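Local coordinates for solute-binding protein (Thermoactinomyces vulgaris, PDB 2ZYK) that binds glucose-built sugars and, as a cyclodextrin-binding lipoprotein of the solute-binding family, probably hands them to a membrane transporter, at residues 130-135 with 262-267; 179-184 with 213-218. One frame throughout, in Å; residues are numbered along the deposited sequence.

Contact 1. Residues 130-135 with 262-267; sequences SVALIY and VGVAPL
The Y135 ring lies over the backbone of G263, whose CA sits 3.8 Å from the ring centroid and 20° off its normal in a CH-pi contact. The ring gets there because CG stands between the backbone N and the carbonyl carbon (chi1 60°), folding the phenol back across the neighbouring strand. Having no side chain, G263 lets the ring lie close over its CA. A265 N lies at the ring edge, and Y135 CE2 is 4.2 Å from A265 CB. Y135, L133 and A265 point to the same face of the sheet. I134 and V264 share the other as a non-hydrogen-bonded pair, with I134 CG1 and V264 CG2 4.3 Å apart; Y255 of helix 252-257 packs on I134, and F340 of helix 335-344 on V264. Beyond the strand end, L267 turns back, bringing CD1 to 3.4 Å from the N of L133, over the backbone at A132 and L133, with L133 CB also in contact. Hydrogen-bonded pairs frame this packing: Y135 and G263 exchange two nearly straight bonds, while between L133 and A265 the bond from A265 N to L133 O (2.8 Å) is straight and that from L133 N to A265 O bends to 136°. Such an antiparallel pair, with 262-265 outermost beside 132-136, forms one margin of the four-stranded mixed sheet in a lobe of the type 2 periplasmic binding protein fold.

Contact 2. Residues 179-184 with 213-218; sequences FLFAAK and NEVQKW
L180 sets its CD2 methyl between E214 and V215, 3.5 Å from V215 CG2 and close to E214 CB, though the exact spacing there is doubtful. CG anti to the backbone N (chi1 -163°) turns the isobutyl end toward helix 206-220, which it meets at a slant, and its other methyl, CD1, comes obliquely to 4.2 Å from W218 NE1. V215 CG2 serves two neighbours at once, for the F181 ring also leans on it, CE1 lying 3.8 Å away. This is the buried, tightly packed part. It joins the weakly bonded last turn of helix 174-181 to the second half of helix 206-220, a helix-helix contact inside one lobe of the solute-binding protein fold. Helix 147-157 closes in on the same core: Y147 touches L180 and its OH is hydrogen-bonded to W218 NE1, while F151 of the same helix and F169 of strand 165-169 meet the indole edge-to-face. Toward the partly exposed side the fit slackens. K184 and E214 cross at about a right angle, and their contact is chiefly between methylenes, K184 CE lying 3.6 Å from E214 CG. Both chains bend at chi2, yet K184 NZ stops 3.7 Å from E214 OE2, a long salt bridge, and a weak, long ion pair to D271 also draws on this ammonium. An alanine in place of E214 would keep the CB that L180 leans on, but would probably cost K184 its methylene neighbour and distant carboxylate partner, leaving the weak pair to D271. On the aromatic flank, F174 meets the F181 ring edge-to-face, and M212 packs on it from helix 206-220.

Both contacts are largely buried, but the centre of contact 1 is about 15 Å from the centre of the chain, that of contact 2 about 19 Å. Contact 1 is held mainly by backbone hydrogen bonds between strands, with side chains dressing the two sheet faces; contact 2 relies on side chains alone, apolar inside and a long ion pair at its margin. They hold different elements, strands in one and helices in the other, yet meet where L267 CD2 packs 3.7 Å from F179 CD2. Along the chain, contact 2 is nested within the loop that contact 1 closes. A bound glucose unit lies about 10 Å from the I134 side chain, and one about 12 Å from that of F181.

Contact 1. Residues 130-135 with 262-267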
loop_
_atom_site.group_PDB
_atom_site.type_symbol
_atom_site.label_atom_id
_atom_site.label_comp_id
_atom_site.label_asym_id
_atom_site.label_seq_id
_atom_site.Cartn_x
_atom_site.Cartn_y
_atom_site.Cartn_z
ATOM N N SER A 130 3.251 -4.155 -4.131
ATOM C CA SER A 130 4.501 -3.473 -3.911
ATOM C C SER A 130 4.652 -2.481 -5.043
ATOM O O SER A 130 4.101 -2.690 -6.141
ATOM C CB SER A 130 5.665 -4.463 -3.907
ATOM O OG SER A 130 6.892 -3.800 -4.149
ATOM N N VAL A 131 5.371 -1.394 -4.764
ATOM C CA VAL A 131 5.739 -0.437 -5.797
ATOM C C VAL A 131 6.770 -1.097 -6.706
ATOM O O VAL A 131 7.519 -1.974 -6.271
ATOM C CB VAL A 131 6.291 0.896 -5.207
ATOM C CG1 VAL A 131 5.190 1.663 -4.456
ATOM C CG2 VAL A 131 7.491 0.656 -4.302
ATOM N N ALA A 132 6.781 -0.700 -7.972
ATOM C CA ALA A 132 7.810 -1.146 -8.917
ATOM C C ALA A 132 8.128 -0.027 -9.906
ATOM O O ALA A 132 7.540 1.051 -9.827
ATOM C CB ALA A 132 7.367 -2.420 -9.649
ATOM N N LEU A 133 9.062 -0.282 -10.824
ATOM C CA LEU A 133 9.385 0.686 -11.873
ATOM C C LEU A 133 8.440 0.548 -13.067
ATOM O O LEU A 133 8.560 -0.382 -13.862
ATOM C CB LEU A 133 10.844 0.542 -12.316
ATOM C CG LEU A 133 11.371 1.692 -13.179
ATOM C CD1 LEU A 133 11.860 2.840 -12.307
ATOM C CD2 LEU A 133 12.479 1.208 -14.103
ATOM N N ILE A 134 7.501 1.483 -13.175
ATOM C CA ILE A 134 6.531 1.513 -14.275
ATOM C C ILE A 134 6.932 2.579 -15.299
ATOM O O ILE A 134 7.088 3.752 -14.951
ATOM C CB ILE A 134 5.088 1.780 -13.757
ATOM C CG1 ILE A 134 4.709 0.779 -12.668
ATOM C CG2 ILE A 134 4.051 1.733 -14.904
ATOM C CD1 ILE A 134 3.539 1.245 -11.824
ATOM N N TYR A 135 7.085 2.172 -16.556
ATOM C CA TYR A 135 7.613 3.066 -17.584
ATOM C C TYR A 135 6.757 3.155 -18.838
ATOM O O TYR A 135 6.140 2.181 -19.262
ATOM C CB TYR A 135 9.072 2.715 -17.941
ATOM C CG TYR A 135 9.275 1.312 -18.479
ATOM C CD1 TYR A 135 9.363 1.083 -19.849
ATOM C CD2 TYR A 135 9.372 0.216 -17.617
ATOM C CE1 TYR A 135 9.535 -0.201 -20.362
ATOM C CE2 TYR A 135 9.533 -1.075 -18.112
ATOM C CZ TYR A 135 9.620 -1.273 -19.495
ATOM O OH TYR A 135 9.793 -2.537 -20.012
ATOM N N VAL A 262 2.441 0.822 -21.060
ATOM C CA VAL A 262 3.150 0.591 -19.792
ATOM C C VAL A 262 3.997 -0.664 -19.820
ATOM O O VAL A 262 3.556 -1.712 -20.290
ATOM C CB VAL A 262 2.200 0.547 -18.551
ATOM C CG1 VAL A 262 1.355 1.807 -18.484
ATOM C CG2 VAL A 262 1.307 -0.686 -18.572
ATOM N N GLY A 263 5.218 -0.536 -19.325
ATOM C CA GLY A 263 6.055 -1.679 -19.028
ATOM C C GLY A 263 6.256 -1.663 -17.526
ATOM O O GLY A 263 6.264 -0.588 -16.913
ATOM N N VAL A 264 6.395 -2.840 -16.919
ATOM C CA VAL A 264 6.621 -2.917 -15.481
ATOM C C VAL A 264 7.857 -3.742 -15.198
ATOM O O VAL A 264 7.887 -4.948 -15.490
ATOM C CB VAL A 264 5.427 -3.546 -14.719
ATOM C CG1 VAL A 264 5.740 -3.619 -13.235
ATOM C CG2 VAL A 264 4.125 -2.763 -14.964
ATOM N N ALA A 265 8.870 -3.098 -14.628
ATOM C CA ALA A 265 10.068 -3.803 -14.204
ATOM C C ALA A 265 10.245 -3.736 -12.689
ATOM O O ALA A 265 9.728 -2.820 -12.043
ATOM C CB ALA A 265 11.293 -3.240 -14.907
ATOM N N PRO A 266 10.970 -4.714 -12.111
ATOM C CA PRO A 266 11.397 -4.544 -10.717
ATOM C C PRO A 266 12.258 -3.301 -10.568
ATOM O O PRO A 266 12.831 -2.819 -11.550
ATOM C CB PRO A 266 12.225 -5.813 -10.421
ATOM C CG PRO A 266 12.479 -6.460 -11.738
ATOM C CD PRO A 266 11.390 -6.012 -12.672
ATOM N N LEU A 267 12.328 -2.774 -9.356
ATOM C CA LEU A 267 13.204 -1.644 -9.086
ATOM C C LEU A 267 14.642 -2.054 -9.383
ATOM O O LEU A 267 15.070 -3.132 -8.956
ATOM C CB LEU A 267 13.059 -1.182 -7.633
ATOM C CG LEU A 267 12.346 0.132 -7.306
ATOM C CD1 LEU A 267 11.116 0.407 -8.159
ATOM C CD2 LEU A 267 12.017 0.197 -5.827
#

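Contact 2. Residues 179-184 with 213-218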
loop_
_atom_site.group_PDB
_atom_site.type_symbol
_atom_site.label_atom_id
_atom_site.label_comp_id
_atom_site.label_asym_id
_atom_site.label_seq_id
_atom_site.Cartn_x
_atom_site.Cartn_y
_atom_site.Cartn_z
ATOM N N PHE A 179 12.657 1.691 0.377
ATOM C CA PHE A 179 13.636 0.781 -0.243
ATOM C C PHE A 179 15.051 1.343 -0.168
ATOM O O PHE A 179 16.043 0.682 -0.492
ATOM C CB PHE A 179 13.252 0.477 -1.698
ATOM C CG PHE A 179 13.628 1.560 -2.698
ATOM C CD1 PHE A 179 14.870 1.538 -3.347
ATOM C CD2 PHE A 179 12.724 2.564 -3.034
ATOM C CE1 PHE A 179 15.210 2.513 -4.288
ATOM C CE2 PHE A 179 13.057 3.547 -3.979
ATOM C CZ PHE A 179 14.304 3.518 -4.609
ATOM N N LEU A 180 15.113 2.575 0.301
ATOM C CA LEU A 180 16.251 3.429 0.154
ATOM C C LEU A 180 16.868 3.700 1.523
ATOM O O LEU A 180 18.081 3.874 1.628
ATOM C CB LEU A 180 15.733 4.686 -0.509
ATOM C CG LEU A 180 16.536 5.751 -1.198
ATOM C CD1 LEU A 180 15.948 5.933 -2.558
ATOM C CD2 LEU A 180 16.341 6.969 -0.367
ATOM N N PHE A 181 16.031 3.711 2.564
ATOM C CA PHE A 181 16.497 3.640 3.948
ATOM C C PHE A 181 16.925 2.200 4.228
ATOM O O PHE A 181 17.886 1.963 4.963
ATOM C CB PHE A 181 15.390 4.051 4.940
ATOM C CG PHE A 181 15.011 5.515 4.887
ATOM C CD1 PHE A 181 14.140 5.991 3.909
ATOM C CD2 PHE A 181 15.494 6.407 5.841
ATOM C CE1 PHE A 181 13.774 7.346 3.862
ATOM C CE2 PHE A 181 15.145 7.761 5.805
ATOM C CZ PHE A 181 14.281 8.235 4.817
ATOM N N ALA A 182 16.198 1.246 3.647
ATOM C CA ALA A 182 16.458 -0.191 3.840
ATOM C C ALA A 182 17.765 -0.639 3.187
ATOM O O ALA A 182 18.451 -1.521 3.704
ATOM C CB ALA A 182 15.303 -1.017 3.303
ATOM N N ALA A 183 18.083 -0.034 2.041
ATOM C CA ALA A 183 19.333 -0.283 1.319
ATOM C C ALA A 183 20.518 0.088 2.183
ATOM O O ALA A 183 21.579 -0.514 2.078
ATOM C CB ALA A 183 19.368 0.508 0.004
ATOM N N LYS A 184 20.319 1.079 3.049
ATOM C CA LYS A 184 21.372 1.558 3.942
ATOM C C LYS A 184 21.454 0.761 5.220
ATOM O O LYS A 184 22.376 0.960 5.997
ATOM C CB LYS A 184 21.189 3.045 4.265
ATOM C CG LYS A 184 21.131 3.970 3.044
ATOM C CD LYS A 184 22.408 3.904 2.218
ATOM C CE LYS A 184 22.232 4.576 0.858
ATOM N NZ LYS A 184 23.310 4.182 -0.105
ATOM N N ASN A 213 19.627 11.072 3.227
ATOM C CA ASN A 213 20.623 11.677 2.336
ATOM C C ASN A 213 20.334 11.330 0.879
ATOM O O ASN A 213 20.549 12.149 -0.007
ATOM C CB ASN A 213 22.054 11.220 2.689
ATOM C CG ASN A 213 22.666 11.977 3.870
ATOM O OD1 ASN A 213 23.776 11.653 4.313
ATOM N ND2 ASN A 213 21.960 12.982 4.380
ATOM N N GLU A 214 19.856 10.112 0.639
ATOM C CA GLU A 214 19.475 9.678 -0.708
ATOM C C GLU A 214 18.167 10.304 -1.182
ATOM O O GLU A 214 18.044 10.655 -2.352
ATOM C CB GLU A 214 19.382 8.152 -0.796
ATOM C CG GLU A 214 20.703 7.420 -0.654
ATOM C CD GLU A 214 21.706 7.729 -1.769
ATOM O OE1 GLU A 214 21.300 8.070 -2.913
ATOM O OE2 GLU A 214 22.918 7.608 -1.491
ATOM N N VAL A 215 17.200 10.449 -0.275
ATOM C CA VAL A 215 15.950 11.156 -0.572
ATOM C C VAL A 215 16.240 12.606 -0.964
ATOM O O VAL A 215 15.687 13.113 -1.946
ATOM C CB VAL A 215 14.977 11.140 0.637
ATOM C CG1 VAL A 215 13.768 12.029 0.375
ATOM C CG2 VAL A 215 14.545 9.704 0.977
ATOM N N GLN A 216 17.109 13.259 -0.189
ATOM C CA GLN A 216 17.509 14.643 -0.447
ATOM C C GLN A 216 18.032 14.860 -1.873
ATOM O O GLN A 216 17.634 15.813 -2.547
ATOM C CB GLN A 216 18.553 15.098 0.573
ATOM C CG GLN A 216 19.041 16.521 0.331
ATOM C CD GLN A 216 19.742 17.126 1.523
ATOM O OE1 GLN A 216 20.678 16.546 2.072
ATOM N NE2 GLN A 216 19.296 18.307 1.930
ATOM N N LYS A 217 18.915 13.964 -2.321
ATOM C CA LYS A 217 19.496 14.033 -3.665
ATOM C C LYS A 217 18.461 13.970 -4.802
ATOM O O LYS A 217 18.731 14.460 -5.911
ATOM C CB LYS A 217 20.565 12.950 -3.837
ATOM C CG LYS A 217 21.881 13.248 -3.132
ATOM C CD LYS A 217 22.757 12.008 -3.055
ATOM C CE LYS A 217 24.178 12.348 -2.599
ATOM N NZ LYS A 217 24.958 11.122 -2.234
ATOM N N TRP A 218 17.286 13.390 -4.530
ATOM C CA TRP A 218 16.175 13.373 -5.501
ATOM C C TRP A 218 15.576 14.754 -5.758
ATOM O O TRP A 218 15.112 15.043 -6.871
ATOM C CB TRP A 218 15.084 12.389 -5.068
ATOM C CG TRP A 218 15.439 11.016 -5.469
ATOM C CD1 TRP A 218 16.067 10.086 -4.709
ATOM C CD2 TRP A 218 15.261 10.433 -6.762
ATOM N NE1 TRP A 218 16.275 8.950 -5.433
ATOM C CE2 TRP A 218 15.787 9.130 -6.701
ATOM C CE3 TRP A 218 14.698 10.887 -7.968
ATOM C CZ2 TRP A 218 15.770 8.261 -7.800
ATOM C CZ3 TRP A 218 14.668 10.027 -9.060
ATOM C CH2 TRP A 218 15.205 8.725 -8.969
#